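Local coordinates for putative nisin-resistance protein (PDB 4Y68), which is a member of peptidase family S41 that probably protects the cell by recognising and cleaving the lantibiotic nisin, at residues 141-145 / 146-150; 287-290 / 291-295. One frame throughout, in Å; residues are numbered along the deposited sequence.

Interaction 1. Residues 141-145 / 146-150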
loop_
_atom_site.group_PDB
_atom_site.type_symbol
_atom_site.label_atom_id
_atom_site.label_comp_id
_atom_site.label_asym_id
_atom_site.label_seq_id
_atom_site.Cartn_x
_atom_site.Cartn_y
_atom_site.Cartn_z
ATOM N N LEU A 141 3.450 -16.236 6.363
ATOM C CA LEU A 141 2.062 -16.013 6.728
ATOM C C LEU A 141 1.225 -17.242 6.394
ATOM O O LEU A 141 0.475 -17.750 7.229
ATOM C CB LEU A 141 1.500 -14.781 6.014
ATOM C CG LEU A 141 1.773 -13.467 6.736
ATOM C CD1 LEU A 141 1.484 -12.281 5.850
ATOM C CD2 LEU A 141 0.925 -13.400 7.994
ATOM N N GLN A 142 1.355 -17.697 5.154
ATOM C CA GLN A 142 0.692 -18.900 4.691
ATOM C C GLN A 142 0.900 -20.055 5.692
ATOM O O GLN A 142 -0.063 -20.682 6.123
ATOM C CB GLN A 142 1.217 -19.264 3.306
ATOM C CG GLN A 142 0.687 -20.550 2.723
ATOM C CD GLN A 142 -0.592 -20.363 1.956
ATOM O OE1 GLN A 142 -1.548 -19.738 2.434
ATOM N NE2 GLN A 142 -0.624 -20.901 0.749
ATOM N N ASN A 143 2.142 -20.309 6.093
ATOM C CA ASN A 143 2.395 -21.413 7.015
ATOM C C ASN A 143 1.638 -21.256 8.311
ATOM O O ASN A 143 1.033 -22.207 8.798
ATOM C CB ASN A 143 3.872 -21.569 7.336
ATOM C CG ASN A 143 4.106 -22.616 8.424
ATOM O OD1 ASN A 143 4.016 -22.322 9.621
ATOM N ND2 ASN A 143 4.368 -23.855 8.011
ATOM N N ILE A 144 1.667 -20.052 8.865
ATOM C CA ILE A 144 0.976 -19.795 10.120
ATOM C C ILE A 144 -0.501 -20.076 9.999
ATOM O O ILE A 144 -1.071 -20.737 10.854
ATOM C CB ILE A 144 1.159 -18.349 10.596
ATOM C CG1 ILE A 144 2.617 -18.125 11.029
ATOM C CG2 ILE A 144 0.153 -18.044 11.725
ATOM C CD1 ILE A 144 2.943 -16.683 11.365
ATOM N N LEU A 145 -1.108 -19.578 8.922
ATOM C CA LEU A 145 -2.557 -19.653 8.751
ATOM C C LEU A 145 -3.019 -21.059 8.366
ATOM O O LEU A 145 -4.094 -21.478 8.777
ATOM C CB LEU A 145 -3.028 -18.642 7.695
ATOM C CG LEU A 145 -2.928 -17.154 8.066
ATOM C CD1 LEU A 145 -3.227 -16.242 6.878
ATOM C CD2 LEU A 145 -3.844 -16.823 9.219
ATOM N N MET A 146 -2.202 -21.781 7.596
ATOM C CA MET A 146 -2.603 -23.089 7.066
ATOM C C MET A 146 -2.185 -24.284 7.952
ATOM O O MET A 146 -2.904 -25.281 8.027
ATOM C CB MET A 146 -2.043 -23.282 5.646
ATOM C CG MET A 146 -2.676 -22.367 4.560
ATOM S SD MET A 146 -4.460 -22.562 4.258
ATOM C CE MET A 146 -4.578 -24.299 3.819
ATOM N N GLU A 147 -1.045 -24.178 8.629
ATOM C CA GLU A 147 -0.505 -25.302 9.392
ATOM C C GLU A 147 -0.492 -25.148 10.916
ATOM O O GLU A 147 0.066 -25.989 11.614
ATOM C CB GLU A 147 0.909 -25.570 8.930
ATOM C CG GLU A 147 1.026 -25.585 7.429
ATOM C CD GLU A 147 1.768 -26.785 6.963
ATOM O OE1 GLU A 147 1.749 -27.787 7.700
ATOM O OE2 GLU A 147 2.379 -26.736 5.880
ATOM N N LYS A 148 -1.074 -24.076 11.439
ATOM C CA LYS A 148 -1.135 -23.917 12.882
ATOM C C LYS A 148 -2.554 -24.155 13.339
ATOM O O LYS A 148 -3.500 -24.103 12.554
ATOM C CB LYS A 148 -0.677 -22.532 13.333
ATOM C CG LYS A 148 0.772 -22.187 13.008
ATOM C CD LYS A 148 1.765 -23.059 13.747
ATOM C CE LYS A 148 3.149 -22.428 13.673
ATOM N NZ LYS A 148 4.214 -23.343 14.125
ATOM N N SER A 149 -2.702 -24.412 14.627
ATOM C CA SER A 149 -4.009 -24.701 15.173
ATOM C C SER A 149 -4.546 -23.493 15.939
ATOM O O SER A 149 -3.852 -22.933 16.793
ATOM C CB SER A 149 -3.922 -25.930 16.070
ATOM O OG SER A 149 -4.950 -25.914 17.031
ATOM N N TYR A 150 -5.767 -23.081 15.614
ATOM C CA TYR A 150 -6.398 -21.930 16.256
ATOM C C TYR A 150 -7.884 -21.913 15.954
ATOM O O TYR A 150 -8.329 -22.587 15.036
ATOM C CB TYR A 150 -5.765 -20.609 15.775
ATOM C CG TYR A 150 -5.720 -20.471 14.268
ATOM C CD1 TYR A 150 -4.597 -20.861 13.559
ATOM C CD2 TYR A 150 -6.805 -19.966 13.553
ATOM C CE1 TYR A 150 -4.540 -20.746 12.190
ATOM C CE2 TYR A 150 -6.761 -19.849 12.165
ATOM C CZ TYR A 150 -5.625 -20.236 11.497
ATOM O OH TYR A 150 -5.551 -20.134 10.130
HETATM O O HOH W 1 -4.932 -24.161 9.935
#
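Y150 turns back towards L145 at the C-terminal end of helix 131-147. This helix is the crossover of a beta-alpha-beta unit between strands 118-122 and 152-156.

The backbone bonds follow the helical i to i+4 pattern and then weaken. M146 N donates to Q142 O at 2.8 Å. E147 N donates to N143 O at 2.9 Å. K148 N reaches I144 O only weakly, at 3.4 Å.

The partly exposed side chains meet one turn apart. Q142 and M146 run alongside each other, pointing the same way, and Q142 OE1 lies 3.6 Å from M146 CG. N143 and E147 cross at about a right angle, with ND2 of N143 3.8 Å from CG of E147. Their amide and carboxylate planes are 29° apart. K148 lays CB and CG against the carbonyl oxygen of I144.

On the buried side, the Y150 ring presents its edge to the carbonyl oxygens of I144 and L145. Its CG sits between the backbone N and the carbonyl carbon (chi1 52°), which brings the ring edge back to these late helical carbonyls. I144 and Y150 both rest on L119 of strand 118-122. CD2 of L145 lies near the hydroxyl end of the ring.

A water lies 3.0 Å from L145 O and also close to K148 O, probably linking the two carbonyls. Y150 OH donates to L145 O, but the modelled 2.4 Å is very short and the exact length is doubtful.

Interaction 2. Residues 287-290 / 291-295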
loop_
_atom_site.group_PDB
_atom_site.type_symbol
_atom_site.label_atom_id
_atom_site.label_comp_id
_atom_site.label_asym_id
_atom_site.label_seq_id
_atom_site.Cartn_x
_atom_site.Cartn_y
_atom_site.Cartn_z
ATOM N N PRO A 287 -8.609 8.743 6.720
ATOM C CA PRO A 287 -8.364 7.678 7.691
ATOM C C PRO A 287 -9.493 6.644 7.736
ATOM O O PRO A 287 -10.653 6.951 7.484
ATOM C CB PRO A 287 -8.248 8.445 9.019
ATOM C CG PRO A 287 -7.733 9.805 8.613
ATOM C CD PRO A 287 -8.467 10.084 7.317
ATOM N N ILE A 288 -9.136 5.410 8.052
ATOM C CA ILE A 288 -10.127 4.374 8.236
ATOM C C ILE A 288 -10.432 4.224 9.732
ATOM O O ILE A 288 -9.533 4.033 10.547
ATOM C CB ILE A 288 -9.646 3.049 7.634
ATOM C CG1 ILE A 288 -9.260 3.259 6.163
ATOM C CG2 ILE A 288 -10.739 1.979 7.757
ATOM C CD1 ILE A 288 -8.469 2.086 5.578
ATOM N N LEU A 289 -11.706 4.328 10.085
ATOM C CA LEU A 289 -12.149 4.094 11.460
ATOM C C LEU A 289 -12.277 2.604 11.750
ATOM O O LEU A 289 -12.973 1.902 11.036
ATOM C CB LEU A 289 -13.510 4.756 11.721
ATOM C CG LEU A 289 -13.575 6.243 12.047
ATOM C CD1 LEU A 289 -13.562 6.441 13.559
ATOM C CD2 LEU A 289 -12.415 6.960 11.403
ATOM N N PRO A 290 -11.606 2.113 12.797
ATOM C CA PRO A 290 -11.874 0.731 13.190
ATOM C C PRO A 290 -13.280 0.630 13.759
ATOM O O PRO A 290 -13.825 1.666 14.111
ATOM C CB PRO A 290 -10.815 0.448 14.259
ATOM C CG PRO A 290 -10.430 1.783 14.777
ATOM C CD PRO A 290 -10.544 2.728 13.607
ATOM N N ASP A 291 -13.850 -0.572 13.828
ATOM C CA ASP A 291 -15.206 -0.745 14.363
ATOM C C ASP A 291 -15.304 -0.253 15.808
ATOM O O ASP A 291 -16.330 0.284 16.240
ATOM C CB ASP A 291 -15.626 -2.215 14.296
ATOM C CG ASP A 291 -15.614 -2.759 12.885
ATOM O OD1 ASP A 291 -15.870 -1.975 11.942
ATOM O OD2 ASP A 291 -15.344 -3.966 12.718
ATOM N N GLN A 292 -14.216 -0.436 16.546
ATOM C CA GLN A 292 -14.197 -0.204 17.981
ATOM C C GLN A 292 -12.940 0.599 18.335
ATOM O O GLN A 292 -11.840 0.058 18.396
ATOM C CB GLN A 292 -14.253 -1.553 18.709
ATOM C CG GLN A 292 -13.953 -1.520 20.201
ATOM C CD GLN A 292 -14.975 -0.740 21.008
ATOM O OE1 GLN A 292 -16.105 -0.521 20.566
ATOM N NE2 GLN A 292 -14.575 -0.307 22.200
ATOM N N VAL A 293 -13.095 1.905 18.512
ATOM C CA VAL A 293 -11.970 2.781 18.793
ATOM C C VAL A 293 -11.511 2.602 20.250
ATOM O O VAL A 293 -12.319 2.595 21.152
ATOM C CB VAL A 293 -12.345 4.237 18.526
ATOM C CG1 VAL A 293 -11.328 5.152 19.119
ATOM C CG2 VAL A 293 -12.483 4.494 17.018
ATOM N N THR A 294 -10.213 2.431 20.473
ATOM C CA THR A 294 -9.710 2.161 21.808
ATOM C C THR A 294 -8.197 2.252 21.860
ATOM O O THR A 294 -7.519 2.092 20.846
ATOM C CB THR A 294 -10.135 0.756 22.315
ATOM O OG1 THR A 294 -9.557 0.524 23.603
ATOM C CG2 THR A 294 -9.662 -0.340 21.359
ATOM N N SER A 295 -7.669 2.504 23.050
ATOM C CA SER A 295 -6.226 2.561 23.246
ATOM C C SER A 295 -5.716 1.224 23.769
ATOM O O SER A 295 -4.527 1.056 23.970
ATOM C CB SER A 295 -5.852 3.675 24.218
ATOM O OG SER A 295 -6.275 3.336 25.531
#
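V293 meets both L289 and P290 through a single methyl, CG2. The P290 side chain can be followed round its ring. Its CB lies 3.2 Å from D291 N, a closeness set by the covalent chain, and 4.2 Å from Q292 N. One atom further on, CG reaches V293 CG2 at 4.1 Å. This is the apolar contact that the ring makes with the residues after it. CD then closes the ring onto the backbone N, which has no hydrogen to donate.

L289 adds a second touch to the same methyl, with its CD1 4.1 Å from V293 CG2. The side chains of L289 and P290 each approach V293 at a slant. V293 CG2 is anti to its own carbonyl carbon, beside the backbone N, and this turns the methyl back towards the preceding residues.

The segment 287-290 leads into strand 292-293, an outermost strand of the mixed sheet of this chain. The strand runs parallel to 243-247. Backbone bonds join Q292 to S245 and G247, and D291 N bonds to the hydroxyl of S245, a serine that the P290 ring also touches.

D291 CB lies 3.7 Å from P290 C, next to it in the chain. The aspartate CG is anti to its own carbonyl carbon (chi1 -59°). P290 O and Q292 N are 3.2 Å apart, but the angle is too poor for a hydrogen bond. CB of Q292 points away from 287-290, and its NE2 bonds to OE1 of E300 on helix 297-308.

How the interactions relate
Interaction 1 and interaction 2 do not touch. Their centres are 27 Å apart and their nearest atoms about 17 Å apart. The mixed sheet relates them. Its strands run in the order 110-113, 118-122, 152-156, 218-222, 243-247, 292-293. Interaction 1 lies by the first two strands, 110-113 and 118-122: I144 and K148 touch Y111, S149 O bonds to R113, and I144 and Y150 touch L119. Interaction 2 forms the entry to strand 292-293 at the other edge. One contact therefore ends a crossover helix, while the other starts the last strand of the sheet. Both belong to the S41 peptidase region. Neither includes a bound ligand.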